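PDB 2DUR: vesicular integral-membrane protein VIP36 from Canis lupus familiaris, which acts as an intracellular calcium-dependent lectin of the early secretory pathway, binding high-mannose glycans through its lumenal domain and helping to transport and sort the glycoproteins that carry them. Local coordinates for residues Lys62-Gly76 / Phe158-Ser172. Numbering follows the deposited sequence.
Sequences KDWEMHVHFKVHGTG and FRNRDHDTFLAVRYS
Tyr-171 lays its CB over one face of the Trp-64 indole, 3.7 Å from the centroid of the six-membered ring and 15° off its normal, a CH-pi contact. With Trp-64 CG between the backbone N and the carbonyl carbon (chi1 49°), the indole reaches over the adjoining strand, where CZ2 meets Tyr-171 CB. Phe-70 CG occupies the same position, and the ring's edge is turned toward the face of Phe-158, an offset edge-to-face pair with planes at 80°. Thr-165 OG1 lies over one face of the Phe-70 ring, toward its rim, and donates to Phe-70 O at 2.8 Å, from above the carbonyl plane. Three hydrogen-bonded pairs, from Trp-64/Tyr-171 to Val-68/Leu-167, make strands 64-73 and 165-172 antiparallel neighbours in one sheet of the legume-lectin-like beta sandwich; Leu-167 and Val-169 touch Ile-111 of the other sheet. On the opposite face, Phe-166 CE2 sits over the His-69 ring, 3.5 Å from His-69 CG. Regular pairing stops near Phe-70, where a water bridges Val-72 N and Thr-165 OG1. Direct bonding resumes at Asn-160, whose N bonds Val-72 O at 3.0 Å and whose OD1 accepts from Gly-74 N at 3.1 Å. Further out, Asp-216 holds Arg-159 by a salt bridge, and Phe-158 rests on Leu-113.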
ATOM      1  N   LYS A  62      12.718  -9.011   8.258  1.00 21.94           N
ATOM      2  CA  LYS A  62      12.456 -10.016   7.231  1.00 23.01           C
ATOM      3  C   LYS A  62      11.008 -10.485   7.228  1.00 22.33           C
ATOM      4  O   LYS A  62      10.471 -10.877   6.188  1.00 24.75           O
ATOM      5  CB  LYS A  62      13.370 -11.227   7.427  1.00 22.38           C
ATOM      6  CG  LYS A  62      14.849 -10.931   7.319  1.00 24.63           C
ATOM      7  CD  LYS A  62      15.625 -12.202   7.676  1.00 26.72           C
ATOM      8  CE  LYS A  62      17.113 -11.966   7.697  1.00 30.07           C
ATOM      9  NZ  LYS A  62      17.524 -11.087   8.821  1.00 32.35           N
ATOM     10  N   ASP A  63      10.364 -10.464   8.385  1.00 21.34           N
ATOM     11  CA  ASP A  63       9.005 -10.977   8.510  1.00 21.03           C
ATOM     12  C   ASP A  63       8.130  -9.942   9.198  1.00 20.71           C
ATOM     13  O   ASP A  63       8.376  -9.575  10.359  1.00 20.40           O
ATOM     14  CB  ASP A  63       8.992 -12.291   9.307  1.00 21.63           C
ATOM     15  CG  ASP A  63      10.054 -13.246   8.831  1.00 21.46           C
ATOM     16  OD1 ASP A  63       9.786 -13.996   7.882  1.00 22.23           O
ATOM     17  OD2 ASP A  63      11.168 -13.220   9.405  1.00 23.05           O
ATOM     18  N   TRP A  64       7.119  -9.457   8.478  1.00 19.86           N
ATOM     19  CA  TRP A  64       6.334  -8.340   8.988  1.00 19.02           C
ATOM     20  C   TRP A  64       4.885  -8.379   8.557  1.00 18.67           C
ATOM     21  O   TRP A  64       4.502  -9.095   7.612  1.00 17.13           O
ATOM     22  CB  TRP A  64       6.980  -7.007   8.600  1.00 19.57           C
ATOM     23  CG  TRP A  64       7.362  -6.869   7.142  1.00 18.61           C
ATOM     24  CD1 TRP A  64       8.596  -7.041   6.606  1.00 18.82           C
ATOM     25  CD2 TRP A  64       6.493  -6.520   6.049  1.00 18.51           C
ATOM     26  NE1 TRP A  64       8.574  -6.811   5.253  1.00 19.47           N
ATOM     27  CE2 TRP A  64       7.295  -6.483   4.881  1.00 18.11           C
ATOM     28  CE3 TRP A  64       5.133  -6.213   5.948  1.00 16.41           C
ATOM     29  CZ2 TRP A  64       6.767  -6.171   3.614  1.00 18.61           C
ATOM     30  CZ3 TRP A  64       4.591  -5.915   4.680  1.00 18.52           C
ATOM     31  CH2 TRP A  64       5.418  -5.884   3.539  1.00 17.72           C
ATOM     32  N   GLU A  65       4.061  -7.614   9.269  1.00 17.65           N
ATOM     33  CA  GLU A  65       2.673  -7.502   8.887  1.00 17.94           C
ATOM     34  C   GLU A  65       2.259  -6.075   9.128  1.00 18.53           C
ATOM     35  O   GLU A  65       2.408  -5.574  10.252  1.00 18.99           O
ATOM     36  CB  GLU A  65       1.779  -8.453   9.699  1.00 18.04           C
ATOM     37  CG  GLU A  65       0.322  -8.434   9.265  1.00 19.14           C
ATOM     38  CD  GLU A  65      -0.490  -9.582   9.872  1.00 21.83           C
ATOM     39  OE1 GLU A  65      -1.580  -9.332  10.423  1.00 26.53           O
ATOM     40  OE2 GLU A  65      -0.023 -10.746   9.805  1.00 26.84           O
ATOM     41  N   MET A  66       1.787  -5.423   8.065  1.00 17.91           N
ATOM     42  CA  MET A  66       1.312  -4.030   8.136  1.00 17.85           C
ATOM     43  C   MET A  66      -0.213  -3.976   8.165  1.00 18.07           C
ATOM     44  O   MET A  66      -0.887  -4.569   7.330  1.00 18.78           O
ATOM     45  CB  MET A  66       1.820  -3.240   6.906  1.00 17.50           C
ATOM     46  CG  MET A  66       1.362  -1.758   6.900  1.00 19.53           C
ATOM     47  SD  MET A  66       2.251  -0.766   8.123  1.00 20.10           S
ATOM     48  CE  MET A  66       3.714  -0.259   7.220  1.00 20.54           C
ATOM     49  N   HIS A  67      -0.775  -3.272   9.152  1.00 19.07           N
ATOM     50  CA  HIS A  67      -2.204  -3.060   9.186  1.00 18.72           C
ATOM     51  C   HIS A  67      -2.508  -1.614   8.862  1.00 18.75           C
ATOM     52  O   HIS A  67      -1.964  -0.708   9.483  1.00 19.28           O
ATOM     53  CB  HIS A  67      -2.775  -3.348  10.573  1.00 19.11           C
ATOM     54  CG  HIS A  67      -2.644  -4.774  10.984  1.00 20.44           C
ATOM     55  ND1 HIS A  67      -3.016  -5.222  12.234  1.00 22.64           N
ATOM     56  CD2 HIS A  67      -2.168  -5.852  10.317  1.00 22.69           C
ATOM     57  CE1 HIS A  67      -2.777  -6.521  12.315  1.00 22.59           C
ATOM     58  NE2 HIS A  67      -2.266  -6.929  11.167  1.00 21.91           N
ATOM     59  N   VAL A  68      -3.377  -1.399   7.898  1.00 18.24           N
ATOM     60  CA  VAL A  68      -3.676  -0.019   7.466  1.00 18.22           C
ATOM     61  C   VAL A  68      -5.131   0.262   7.712  1.00 18.37           C
ATOM     62  O   VAL A  68      -5.995  -0.411   7.181  1.00 18.56           O
ATOM     63  CB  VAL A  68      -3.331   0.183   5.948  1.00 18.28           C
ATOM     64  CG1 VAL A  68      -3.570   1.637   5.519  1.00 19.31           C
ATOM     65  CG2 VAL A  68      -1.904  -0.207   5.696  1.00 18.28           C
ATOM     66  N   HIS A  69      -5.403   1.269   8.541  1.00 18.19           N
ATOM     67  CA  HIS A  69      -6.747   1.759   8.684  1.00 17.99           C
ATOM     68  C   HIS A  69      -6.858   2.964   7.730  1.00 18.29           C
ATOM     69  O   HIS A  69      -6.172   3.969   7.925  1.00 18.66           O
ATOM     70  CB  HIS A  69      -6.957   2.185  10.142  1.00 19.68           C
ATOM     71  CG  HIS A  69      -8.298   2.780  10.412  1.00 20.18           C
ATOM     72  ND1 HIS A  69      -8.608   3.374  11.617  1.00 24.02           N
ATOM     73  CD2 HIS A  69      -9.402   2.890   9.641  1.00 22.38           C
ATOM     74  CE1 HIS A  69      -9.854   3.807  11.580  1.00 23.78           C
ATOM     75  NE2 HIS A  69     -10.361   3.531  10.395  1.00 24.74           N
ATOM     76  N   PHE A  70      -7.672   2.794   6.701  1.00 17.60           N
ATOM     77  CA  PHE A  70      -7.799   3.802   5.632  1.00 18.21           C
ATOM     78  C   PHE A  70      -9.258   4.161   5.465  1.00 18.33           C
ATOM     79  O   PHE A  70     -10.148   3.489   5.984  1.00 19.09           O
ATOM     80  CB  PHE A  70      -7.216   3.246   4.318  1.00 18.03           C
ATOM     81  CG  PHE A  70      -8.024   2.121   3.726  1.00 15.44           C
ATOM     82  CD1 PHE A  70      -7.812   0.798   4.167  1.00 16.88           C
ATOM     83  CD2 PHE A  70      -9.019   2.357   2.768  1.00 17.49           C
ATOM     84  CE1 PHE A  70      -8.595  -0.259   3.648  1.00 15.39           C
ATOM     85  CE2 PHE A  70      -9.787   1.308   2.223  1.00 18.35           C
ATOM     86  CZ  PHE A  70      -9.580  -0.024   2.686  1.00 16.94           C
ATOM     87  N   LYS A  71      -9.531   5.235   4.729  1.00 17.50           N
ATOM     88  CA  LYS A  71     -10.900   5.548   4.377  1.00 18.45           C
ATOM     89  C   LYS A  71     -10.924   6.187   2.997  1.00 18.98           C
ATOM     90  O   LYS A  71     -10.258   7.199   2.786  1.00 20.18           O
ATOM     91  CB  LYS A  71     -11.532   6.495   5.404  1.00 19.01           C
ATOM     92  CG  LYS A  71     -13.015   6.531   5.293  1.00 19.89           C
ATOM     93  CD  LYS A  71     -13.630   7.493   6.308  1.00 24.07           C
ATOM     94  CE  LYS A  71     -15.098   7.726   5.984  1.00 28.47           C
ATOM     95  NZ  LYS A  71     -15.974   6.533   6.252  1.00 34.93           N
ATOM     96  N   VAL A  72     -11.655   5.572   2.080  1.00 19.34           N
ATOM     97  CA  VAL A  72     -11.881   6.152   0.761  1.00 20.06           C
ATOM     98  C   VAL A  72     -13.337   6.551   0.676  1.00 20.74           C
ATOM     99  O   VAL A  72     -14.243   5.717   0.807  1.00 21.01           O
ATOM    100  CB  VAL A  72     -11.509   5.182  -0.383  1.00 19.85           C
ATOM    101  CG1 VAL A  72     -11.785   5.839  -1.742  1.00 20.96           C
ATOM    102  CG2 VAL A  72     -10.031   4.780  -0.234  1.00 19.70           C
ATOM    103  N   HIS A  73     -13.570   7.836   0.441  1.00 20.16           N
ATOM    104  CA  HIS A  73     -14.931   8.336   0.473  1.00 20.55           C
ATOM    105  C   HIS A  73     -15.059   9.622  -0.320  1.00 20.50           C
ATOM    106  O   HIS A  73     -14.135  10.402  -0.363  1.00 19.63           O
ATOM    107  CB  HIS A  73     -15.372   8.552   1.935  1.00 20.24           C
ATOM    108  CG  HIS A  73     -14.493   9.480   2.712  1.00 20.48           C
ATOM    109  ND1 HIS A  73     -14.946  10.697   3.177  1.00 21.04           N
ATOM    110  CD2 HIS A  73     -13.191   9.394   3.087  1.00 20.05           C
ATOM    111  CE1 HIS A  73     -13.970  11.303   3.832  1.00 22.35           C
ATOM    112  NE2 HIS A  73     -12.899  10.529   3.802  1.00 23.16           N
ATOM    113  N   GLY A  74     -16.205   9.826  -0.945  1.00 21.70           N
ATOM    114  CA  GLY A  74     -16.428  11.081  -1.654  1.00 23.17           C
ATOM    115  C   GLY A  74     -17.838  11.170  -2.167  1.00 24.13           C
ATOM    116  O   GLY A  74     -18.662  10.286  -1.922  1.00 24.64           O
ATOM    117  N   THR A  75     -18.112  12.241  -2.900  1.00 25.04           N
ATOM    118  CA  THR A  75     -19.482  12.559  -3.275  1.00 26.08           C
ATOM    119  C   THR A  75     -19.803  12.392  -4.760  1.00 26.32           C
ATOM    120  O   THR A  75     -20.926  12.688  -5.184  1.00 25.21           O
ATOM    121  CB  THR A  75     -19.854  13.978  -2.832  1.00 25.77           C
ATOM    122  OG1 THR A  75     -18.993  14.911  -3.491  1.00 29.50           O
ATOM    123  CG2 THR A  75     -19.716  14.131  -1.320  1.00 28.26           C
ATOM    124  N   GLY A  76     -18.825  11.933  -5.558  1.00 26.36           N
ATOM    125  CA  GLY A  76     -19.066  11.697  -6.974  1.00 27.66           C
ATOM    126  C   GLY A  76     -20.235  10.758  -7.172  1.00 28.73           C
ATOM    127  O   GLY A  76     -20.344   9.745  -6.475  1.00 29.07           O
ATOM    128  N   PHE A 158     -14.741  -1.329  -0.599  1.00 22.85           N
ATOM    129  CA  PHE A 158     -14.196  -0.538   0.500  1.00 23.28           C
ATOM    130  C   PHE A 158     -14.578   0.939   0.502  1.00 23.71           C
ATOM    131  O   PHE A 158     -14.209   1.659   1.426  1.00 25.26           O
ATOM    132  CB  PHE A 158     -12.677  -0.701   0.629  1.00 23.39           C
ATOM    133  CG  PHE A 158     -11.910  -0.307  -0.602  1.00 22.67           C
ATOM    134  CD1 PHE A 158     -11.357  -1.276  -1.416  1.00 22.03           C
ATOM    135  CD2 PHE A 158     -11.701   1.044  -0.913  1.00 22.99           C
ATOM    136  CE1 PHE A 158     -10.616  -0.920  -2.571  1.00 22.66           C
ATOM    137  CE2 PHE A 158     -10.963   1.408  -2.047  1.00 23.37           C
ATOM    138  CZ  PHE A 158     -10.426   0.441  -2.866  1.00 23.44           C
ATOM    139  N   ARG A 159     -15.316   1.390  -0.506  1.00 23.51           N
ATOM    140  CA  ARG A 159     -15.604   2.808  -0.631  1.00 24.36           C
ATOM    141  C   ARG A 159     -16.897   3.206   0.070  1.00 24.17           C
ATOM    142  O   ARG A 159     -17.908   2.497  -0.031  1.00 24.14           O
ATOM    143  CB  ARG A 159     -15.679   3.183  -2.104  1.00 24.80           C
ATOM    144  CG  ARG A 159     -15.541   4.619  -2.329  1.00 27.34           C
ATOM    145  CD  ARG A 159     -15.340   4.904  -3.810  1.00 27.23           C
ATOM    146  NE  ARG A 159     -15.741   6.274  -4.029  1.00 29.35           N
ATOM    147  CZ  ARG A 159     -16.995   6.691  -4.121  1.00 29.97           C
ATOM    148  NH1 ARG A 159     -18.007   5.824  -4.046  1.00 34.30           N
ATOM    149  NH2 ARG A 159     -17.237   7.975  -4.291  1.00 30.25           N
ATOM    150  N   ASN A 160     -16.853   4.333   0.773  1.00 24.23           N
ATOM    151  CA  ASN A 160     -18.069   4.950   1.318  1.00 24.58           C
ATOM    152  C   ASN A 160     -18.791   4.014   2.278  1.00 25.03           C
ATOM    153  O   ASN A 160     -20.031   3.941   2.254  1.00 25.92           O
ATOM    154  CB  ASN A 160     -19.030   5.364   0.188  1.00 24.92           C
ATOM    155  CG  ASN A 160     -18.700   6.742  -0.402  1.00 25.24           C
ATOM    156  OD1 ASN A 160     -17.896   7.489   0.144  1.00 26.18           O
ATOM    157  ND2 ASN A 160     -19.339   7.078  -1.513  1.00 28.71           N
ATOM    158  N   ARG A 161     -18.027   3.308   3.104  1.00 24.72           N
ATOM    159  CA  ARG A 161     -18.619   2.430   4.116  1.00 25.93           C
ATOM    160  C   ARG A 161     -18.994   3.191   5.394  1.00 26.27           C
ATOM    161  O   ARG A 161     -18.363   4.180   5.745  1.00 26.25           O
ATOM    162  CB  ARG A 161     -17.669   1.269   4.438  1.00 25.28           C
ATOM    163  CG  ARG A 161     -17.192   0.468   3.214  1.00 25.46           C
ATOM    164  CD  ARG A 161     -18.341  -0.095   2.371  1.00 25.67           C
ATOM    165  NE  ARG A 161     -19.219  -0.965   3.169  1.00 27.81           N
ATOM    166  CZ  ARG A 161     -19.134  -2.300   3.230  1.00 27.81           C
ATOM    167  NH1 ARG A 161     -18.224  -2.978   2.524  1.00 25.54           N
ATOM    168  NH2 ARG A 161     -19.982  -2.976   4.002  1.00 26.26           N
ATOM    169  N   ASP A 162     -19.992   2.685   6.124  1.00 28.33           N
ATOM    170  CA  ASP A 162     -20.447   3.351   7.362  1.00 29.07           C
ATOM    171  C   ASP A 162     -19.698   2.966   8.639  1.00 28.77           C
ATOM    172  O   ASP A 162     -20.103   3.338   9.749  1.00 29.44           O
ATOM    173  CB  ASP A 162     -21.946   3.153   7.545  1.00 30.71           C
ATOM    174  CG  ASP A 162     -22.754   3.824   6.450  1.00 33.84           C
ATOM    175  OD1 ASP A 162     -22.281   4.849   5.899  1.00 39.27           O
ATOM    176  OD2 ASP A 162     -23.860   3.326   6.137  1.00 39.63           O
ATOM    177  N   HIS A 163     -18.596   2.243   8.478  1.00 26.65           N
ATOM    178  CA  HIS A 163     -17.805   1.737   9.581  1.00 25.88           C
ATOM    179  C   HIS A 163     -16.357   1.699   9.109  1.00 25.23           C
ATOM    180  O   HIS A 163     -16.106   1.821   7.895  1.00 25.50           O
ATOM    181  CB  HIS A 163     -18.282   0.318   9.947  1.00 25.44           C
ATOM    182  CG  HIS A 163     -18.492  -0.570   8.757  1.00 25.25           C
ATOM    183  ND1 HIS A 163     -19.739  -0.860   8.251  1.00 25.17           N
ATOM    184  CD2 HIS A 163     -17.605  -1.221   7.961  1.00 24.10           C
ATOM    185  CE1 HIS A 163     -19.619  -1.649   7.200  1.00 26.71           C
ATOM    186  NE2 HIS A 163     -18.332  -1.885   7.001  1.00 24.24           N
ATOM    187  N   ASP A 164     -15.425   1.529  10.039  1.00 25.10           N
ATOM    188  CA  ASP A 164     -13.993   1.519   9.709  1.00 24.45           C
ATOM    189  C   ASP A 164     -13.629   0.395   8.736  1.00 23.86           C
ATOM    190  O   ASP A 164     -14.203  -0.692   8.784  1.00 23.80           O
ATOM    191  CB  ASP A 164     -13.134   1.447  10.971  1.00 25.36           C
ATOM    192  CG  ASP A 164     -13.269   2.677  11.848  1.00 27.37           C
ATOM    193  OD1 ASP A 164     -13.649   3.750  11.345  1.00 28.70           O
ATOM    194  OD2 ASP A 164     -12.959   2.561  13.051  1.00 33.18           O
ATOM    195  N   THR A 165     -12.685   0.699   7.842  1.00 21.80           N
ATOM    196  CA  THR A 165     -12.171  -0.252   6.846  1.00 20.60           C
ATOM    197  C   THR A 165     -10.660  -0.402   7.026  1.00 19.63           C
ATOM    198  O   THR A 165      -9.914   0.592   7.202  1.00 18.96           O
ATOM    199  CB  THR A 165     -12.480   0.222   5.396  1.00 20.58           C
ATOM    200  OG1 THR A 165     -12.036   1.585   5.232  1.00 19.18           O
ATOM    201  CG2 THR A 165     -13.960   0.110   5.087  1.00 21.28           C
ATOM    202  N   PHE A 166     -10.202  -1.657   6.992  1.00 18.42           N
ATOM    203  CA  PHE A 166      -8.793  -1.972   7.245  1.00 17.49           C
ATOM    204  C   PHE A 166      -8.253  -2.935   6.211  1.00 17.94           C
ATOM    205  O   PHE A 166      -9.013  -3.736   5.621  1.00 18.29           O
ATOM    206  CB  PHE A 166      -8.586  -2.657   8.611  1.00 17.83           C
ATOM    207  CG  PHE A 166      -9.152  -1.902   9.770  1.00 18.31           C
ATOM    208  CD1 PHE A 166     -10.500  -2.068  10.119  1.00 20.08           C
ATOM    209  CD2 PHE A 166      -8.326  -1.114  10.560  1.00 20.26           C
ATOM    210  CE1 PHE A 166     -11.045  -1.387  11.215  1.00 20.92           C
ATOM    211  CE2 PHE A 166      -8.867  -0.413  11.662  1.00 21.79           C
ATOM    212  CZ  PHE A 166     -10.232  -0.572  11.980  1.00 18.56           C
ATOM    213  N   LEU A 167      -6.934  -2.836   6.006  1.00 18.16           N
ATOM    214  CA  LEU A 167      -6.179  -3.789   5.156  1.00 18.16           C
ATOM    215  C   LEU A 167      -5.023  -4.368   5.937  1.00 18.18           C
ATOM    216  O   LEU A 167      -4.406  -3.680   6.730  1.00 18.07           O
ATOM    217  CB  LEU A 167      -5.639  -3.056   3.907  1.00 18.44           C
ATOM    218  CG  LEU A 167      -5.263  -3.964   2.734  1.00 21.65           C
ATOM    219  CD1 LEU A 167      -6.517  -4.392   2.053  1.00 21.80           C
ATOM    220  CD2 LEU A 167      -4.378  -3.188   1.772  1.00 23.92           C
ATOM    221  N   ALA A 168      -4.718  -5.649   5.717  1.00 17.98           N
ATOM    222  CA  ALA A 168      -3.511  -6.231   6.272  1.00 17.00           C
ATOM    223  C   ALA A 168      -2.643  -6.757   5.137  1.00 16.95           C
ATOM    224  O   ALA A 168      -3.156  -7.362   4.196  1.00 17.77           O
ATOM    225  CB  ALA A 168      -3.858  -7.353   7.245  1.00 18.11           C
ATOM    226  N   VAL A 169      -1.347  -6.474   5.226  1.00 16.38           N
ATOM    227  CA  VAL A 169      -0.361  -6.995   4.270  1.00 16.49           C
ATOM    228  C   VAL A 169       0.703  -7.695   5.079  1.00 16.69           C
ATOM    229  O   VAL A 169       1.404  -7.073   5.867  1.00 17.90           O
ATOM    230  CB  VAL A 169       0.283  -5.861   3.432  1.00 16.24           C
ATOM    231  CG1 VAL A 169       1.291  -6.463   2.451  1.00 16.58           C
ATOM    232  CG2 VAL A 169      -0.803  -5.037   2.675  1.00 16.32           C
ATOM    233  N   ARG A 170       0.841  -8.994   4.856  1.00 16.82           N
ATOM    234  CA  ARG A 170       1.775  -9.833   5.612  1.00 17.67           C
ATOM    235  C   ARG A 170       2.822 -10.368   4.648  1.00 17.10           C
ATOM    236  O   ARG A 170       2.481 -10.850   3.575  1.00 16.58           O
ATOM    237  CB  ARG A 170       1.044 -11.013   6.264  1.00 18.70           C
ATOM    238  CG  ARG A 170       1.951 -11.882   7.154  1.00 19.84           C
ATOM    239  CD  ARG A 170       1.173 -13.118   7.666  1.00 20.87           C
ATOM    240  NE  ARG A 170       2.012 -14.001   8.491  1.00 27.87           N
ATOM    241  CZ  ARG A 170       2.783 -15.005   8.047  1.00 30.16           C
ATOM    242  NH1 ARG A 170       2.844 -15.341   6.746  1.00 26.75           N
ATOM    243  NH2 ARG A 170       3.493 -15.710   8.931  1.00 29.73           N
ATOM    244  N   TYR A 171       4.082 -10.279   5.035  1.00 16.04           N
ATOM    245  CA  TYR A 171       5.134 -10.817   4.210  1.00 16.95           C
ATOM    246  C   TYR A 171       6.117 -11.607   5.075  1.00 17.23           C
ATOM    247  O   TYR A 171       6.700 -11.067   5.997  1.00 17.66           O
ATOM    248  CB  TYR A 171       5.844  -9.674   3.447  1.00 17.28           C
ATOM    249  CG  TYR A 171       6.936 -10.211   2.550  1.00 16.96           C
ATOM    250  CD1 TYR A 171       6.624 -11.081   1.488  1.00 17.18           C
ATOM    251  CD2 TYR A 171       8.272  -9.916   2.790  1.00 18.38           C
ATOM    252  CE1 TYR A 171       7.628 -11.613   0.655  1.00 17.82           C
ATOM    253  CE2 TYR A 171       9.296 -10.452   1.983  1.00 18.19           C
ATOM    254  CZ  TYR A 171       8.960 -11.298   0.915  1.00 18.83           C
ATOM    255  OH  TYR A 171       9.940 -11.822   0.113  1.00 19.59           O
ATOM    256  N   SER A 172       6.299 -12.895   4.763  1.00 17.12           N
ATOM    257  CA  SER A 172       7.194 -13.744   5.543  1.00 17.68           C
ATOM    258  C   SER A 172       7.525 -14.991   4.748  1.00 17.33           C
ATOM    259  O   SER A 172       6.602 -15.669   4.239  1.00 17.84           O
ATOM    260  CB  SER A 172       6.523 -14.153   6.869  1.00 19.06           C
ATOM    261  OG  SER A 172       7.370 -15.056   7.606  1.00 20.93           O
TER
HETATM  262  O   HOH W   1     -12.391   3.659   7.576  1.00 18.46           O
HETATM  263  O   HOH W   2     -12.323   5.526   9.538  1.00 30.15           O
HETATM  264  O   HOH W   3     -15.513   4.201   3.822  1.00 24.24           O
HETATM  265  O   HOH W   4     -14.826   3.814   6.544  1.00 27.56           O
HETATM  266  O   HOH W   5     -12.919   3.123   2.977  1.00 20.78           O
HETATM  267  O   HOH W   6     -16.129  11.063  -5.255  1.00 27.32           O